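Local coordinates for protein ultraspiracle (Drosophila melanogaster, PDB 1HG4) that probably acts as a nuclear hormone receptor that regulates transcription, its ligand-binding domain here holding a phospholipid and locked in an inactive conformation, at residues A[14-17]-A[18-22]; A[55-58]-A[59-62]. All coordinates share one frame; numbering follows the deposited sequence.

In the fold
Contact 1 (14-17 with 18-22) and contact 2 (55-58 with 59-62) are each a local contact within about two turns of its own helix. The first lies on helix 11-24, the second on helix 46-68, and these two helices follow each other in the chain. The contact centres are about 14 Å apart. They meet where Gln62 packs against the C-terminal end of contact 1, with Gln62 CG 3.2 Å from Ala21 O. The phospholipid touches contact 2: the side chain of Val56 is about 4 Å from it and belongs to the ligand pocket. Contact 1 instead uses Glu18 to tie helix 11-24 to helix 175-186.

Contact 1 of 2, residues A[14-17]-A[18-22]; sequences IIEA and EQRAE
Ile15 and Gln19 meet on one flank of helix 11-24, one turn apart. Gln19 reaches back along the helix with CG beside its own backbone N (chi1 -75°) and the chain extended. This lays the face of the amide over the CG2 methyl of Ile15, where NE2 lies 3.4 Å from CG2. The methyl is a nonpolar partner, so this is a van der Waals contact. On another flank Glu16 and Arg20 run alongside each other in the same direction, with Glu16 CG 3.7 Å from Arg20 CD. Their charged ends do not touch: Glu16 OE1 and Arg20 NH1 are 5.3 Å apart, and the carboxylate and guanidinium planes stand 80° to each other. Any attraction between the charges is probably weak, since they are not in contact.

The backbone bonds follow the i to i+4 pattern. Gln19 N gives a nearly straight bond to Ile15 O at 3.0 Å. Arg20 N bonds to Glu16 O and Ala21 N to Ala17 O, while Glu18 N to Ile14 O is weak.

Glu18 is buried, and its carboxylate is held from outside the segment. OE1 forms salt bridges with Arg175 and Lys182, and OE2 is hydrogen-bonded to Ser179 OG. Ile15 also packs on helix 175-186. Ala17 and Ala21 rest on Tyr66 of helix 46-68 and on Met69 just beyond it.

Contact 2 of 2, residues A[55-58]-A[59-62]; sequences VVNK and QLFQ
Val55 and Gln59 extend together from neighbouring turns, each keeping the other's direction. Gln59 NE2 comes to 3.9 Å from the CG1 methyl of Val55. The same amide nitrogen is hydrogen-bonded to Leu137 O, which ties the end of the Gln59 side chain to the chain just after strand 134-136.

Gln62 folds back along the helix toward Lys58. With CG swung anti to its carbonyl carbon (chi1 -74°), the chain runs back over the preceding turn, and the amide comes over the Lys58 carbonyl. Gln62 NE2 is 3.1 Å from Lys58 O, but the angle is too poor for a hydrogen bond. That carbonyl accepts Gln62 N instead, at 3.1 Å. Lys58 itself runs out fully extended, and its NZ forms a salt bridge with Asp27.

Leu60 lies against the preceding turn, with CB 3.5 Å from Val56 O, and its side chain packs on Trp89. Asn57 turns its amide to the chain before the helix: OD1 accepts a hydrogen bond from Phe32 N and ND2 is hydrogen-bonded to Leu33 O.

Val56 faces the bound phospholipid and also packs on Leu93 of helix 78-100. It gives helix 46-68 a share of the lipid-pocket lining in the all-helical, three-layer nuclear receptor ligand-binding domain, while the other side chains tie the helix to its surroundings.

Contact 1 of 2, residues A[14-17]-A[18-22]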
# COMPACT_ATOMS: atom_id res chain seq x y z
N ILE A 14 12.72 -0.30 -18.61
CA ILE A 14 12.40 -1.71 -18.48
C ILE A 14 12.87 -2.46 -19.72
O ILE A 14 13.32 -3.60 -19.64
CB ILE A 14 10.90 -1.90 -18.30
CG1 ILE A 14 10.45 -1.22 -17.01
CG2 ILE A 14 10.57 -3.37 -18.29
CD1 ILE A 14 8.97 -1.27 -16.77
N ILE A 15 12.78 -1.81 -20.87
CA ILE A 15 13.21 -2.41 -22.12
C ILE A 15 14.72 -2.62 -22.08
O ILE A 15 15.22 -3.68 -22.45
CB ILE A 15 12.85 -1.50 -23.34
CG1 ILE A 15 11.41 -1.80 -23.79
CG2 ILE A 15 13.80 -1.76 -24.51
CD1 ILE A 15 11.23 -3.19 -24.36
N GLU A 16 15.43 -1.61 -21.60
CA GLU A 16 16.88 -1.69 -21.52
C GLU A 16 17.35 -2.87 -20.69
O GLU A 16 18.35 -3.51 -21.02
CB GLU A 16 17.44 -0.39 -20.95
CG GLU A 16 18.92 -0.20 -21.27
CD GLU A 16 19.42 1.18 -20.92
OE1 GLU A 16 19.57 1.47 -19.72
OE2 GLU A 16 19.65 1.98 -21.86
N ALA A 17 16.65 -3.15 -19.60
CA ALA A 17 17.01 -4.26 -18.73
C ALA A 17 16.90 -5.59 -19.48
O ALA A 17 17.81 -6.42 -19.44
CB ALA A 17 16.09 -4.28 -17.51
N GLU A 18 15.78 -5.80 -20.17
CA GLU A 18 15.56 -7.03 -20.91
C GLU A 18 16.63 -7.22 -21.96
O GLU A 18 17.30 -8.25 -21.99
CB GLU A 18 14.20 -7.00 -21.61
CG GLU A 18 13.00 -7.12 -20.70
CD GLU A 18 11.70 -6.95 -21.46
OE1 GLU A 18 11.51 -7.64 -22.48
OE2 GLU A 18 10.86 -6.14 -21.03
N GLN A 19 16.78 -6.22 -22.81
CA GLN A 19 17.75 -6.27 -23.90
C GLN A 19 19.18 -6.50 -23.45
O GLN A 19 19.87 -7.35 -24.00
CB GLN A 19 17.66 -4.99 -24.73
CG GLN A 19 16.45 -4.97 -25.64
CD GLN A 19 16.22 -3.63 -26.30
OE1 GLN A 19 15.47 -3.53 -27.27
NE2 GLN A 19 16.85 -2.58 -25.78
N ARG A 20 19.64 -5.74 -22.46
CA ARG A 20 21.00 -5.91 -21.99
C ARG A 20 21.20 -7.29 -21.35
O ARG A 20 22.23 -7.92 -21.54
CB ARG A 20 21.36 -4.81 -20.99
CG ARG A 20 21.28 -3.40 -21.58
CD ARG A 20 21.88 -2.39 -20.61
NE ARG A 20 23.32 -2.54 -20.50
CZ ARG A 20 24.02 -2.30 -19.39
NH1 ARG A 20 23.40 -1.89 -18.29
NH2 ARG A 20 25.33 -2.49 -19.39
N ALA A 21 20.22 -7.75 -20.59
CA ALA A 21 20.35 -9.05 -19.94
C ALA A 21 20.45 -10.15 -21.00
O ALA A 21 21.10 -11.18 -20.79
CB ALA A 21 19.15 -9.30 -19.04
N GLU A 22 19.81 -9.92 -22.13
CA GLU A 22 19.80 -10.88 -23.22
C GLU A 22 21.10 -10.95 -24.03
O GLU A 22 21.37 -11.97 -24.67
CB GLU A 22 18.63 -10.57 -24.16
CG GLU A 22 18.79 -11.07 -25.59
CD GLU A 22 17.58 -10.78 -26.46
OE1 GLU A 22 17.12 -9.61 -26.48
OE2 GLU A 22 17.08 -11.72 -27.12

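Contact 2 of 2, residues A[55-58]-A[59-62]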
# COMPACT_ATOMS: atom_id res chain seq x y z
N VAL A 55 19.28 -24.51 -22.93
CA VAL A 55 18.63 -23.29 -23.39
C VAL A 55 17.92 -22.60 -22.22
O VAL A 55 18.14 -21.41 -21.96
CB VAL A 55 17.59 -23.59 -24.49
CG1 VAL A 55 16.66 -22.40 -24.67
CG2 VAL A 55 18.29 -23.90 -25.80
N VAL A 56 17.09 -23.34 -21.50
CA VAL A 56 16.37 -22.79 -20.37
C VAL A 56 17.31 -22.30 -19.27
O VAL A 56 17.07 -21.24 -18.70
CB VAL A 56 15.38 -23.82 -19.79
CG1 VAL A 56 14.64 -23.24 -18.61
CG2 VAL A 56 14.40 -24.24 -20.86
N ASN A 57 18.38 -23.05 -18.98
CA ASN A 57 19.31 -22.64 -17.94
C ASN A 57 20.00 -21.31 -18.26
O ASN A 57 20.36 -20.56 -17.35
CB ASN A 57 20.37 -23.73 -17.67
CG ASN A 57 19.78 -24.98 -16.99
OD1 ASN A 57 18.84 -24.91 -16.22
ND2 ASN A 57 20.37 -26.14 -17.27
N LYS A 58 20.17 -21.03 -19.55
CA LYS A 58 20.79 -19.77 -19.96
C LYS A 58 19.78 -18.62 -19.83
O LYS A 58 20.12 -17.51 -19.44
CB LYS A 58 21.30 -19.85 -21.41
CG LYS A 58 22.48 -20.78 -21.58
CD LYS A 58 23.07 -20.74 -22.99
CE LYS A 58 24.24 -21.72 -23.12
NZ LYS A 58 24.93 -21.68 -24.45
N GLN A 59 18.52 -18.91 -20.15
CA GLN A 59 17.49 -17.89 -20.04
C GLN A 59 17.23 -17.58 -18.57
O GLN A 59 16.86 -16.45 -18.23
CB GLN A 59 16.20 -18.36 -20.73
CG GLN A 59 16.37 -18.51 -22.24
CD GLN A 59 15.07 -18.82 -22.95
OE1 GLN A 59 14.03 -19.02 -22.32
NE2 GLN A 59 15.13 -18.86 -24.28
N LEU A 60 17.44 -18.57 -17.71
CA LEU A 60 17.26 -18.38 -16.28
C LEU A 60 18.33 -17.43 -15.74
O LEU A 60 18.03 -16.51 -14.97
CB LEU A 60 17.34 -19.71 -15.53
CG LEU A 60 16.04 -20.47 -15.31
CD1 LEU A 60 16.35 -21.81 -14.64
CD2 LEU A 60 15.10 -19.64 -14.42
N PHE A 61 19.57 -17.66 -16.16
CA PHE A 61 20.68 -16.81 -15.74
C PHE A 61 20.38 -15.38 -16.14
O PHE A 61 20.52 -14.45 -15.35
CB PHE A 61 21.99 -17.25 -16.40
CG PHE A 61 23.20 -16.53 -15.88
CD1 PHE A 61 23.60 -15.33 -16.46
CD2 PHE A 61 23.91 -17.01 -14.78
CE1 PHE A 61 24.70 -14.62 -15.95
CE2 PHE A 61 25.01 -16.31 -14.26
CZ PHE A 61 25.40 -15.12 -14.85
N GLN A 62 19.97 -15.21 -17.39
CA GLN A 62 19.65 -13.91 -17.94
C GLN A 62 18.53 -13.24 -17.18
O GLN A 62 18.56 -12.03 -16.93
CB GLN A 62 19.29 -14.05 -19.42
CG GLN A 62 20.50 -14.32 -20.31
CD GLN A 62 20.13 -14.95 -21.65
OE1 GLN A 62 19.19 -14.52 -22.31
NE2 GLN A 62 20.89 -15.96 -22.05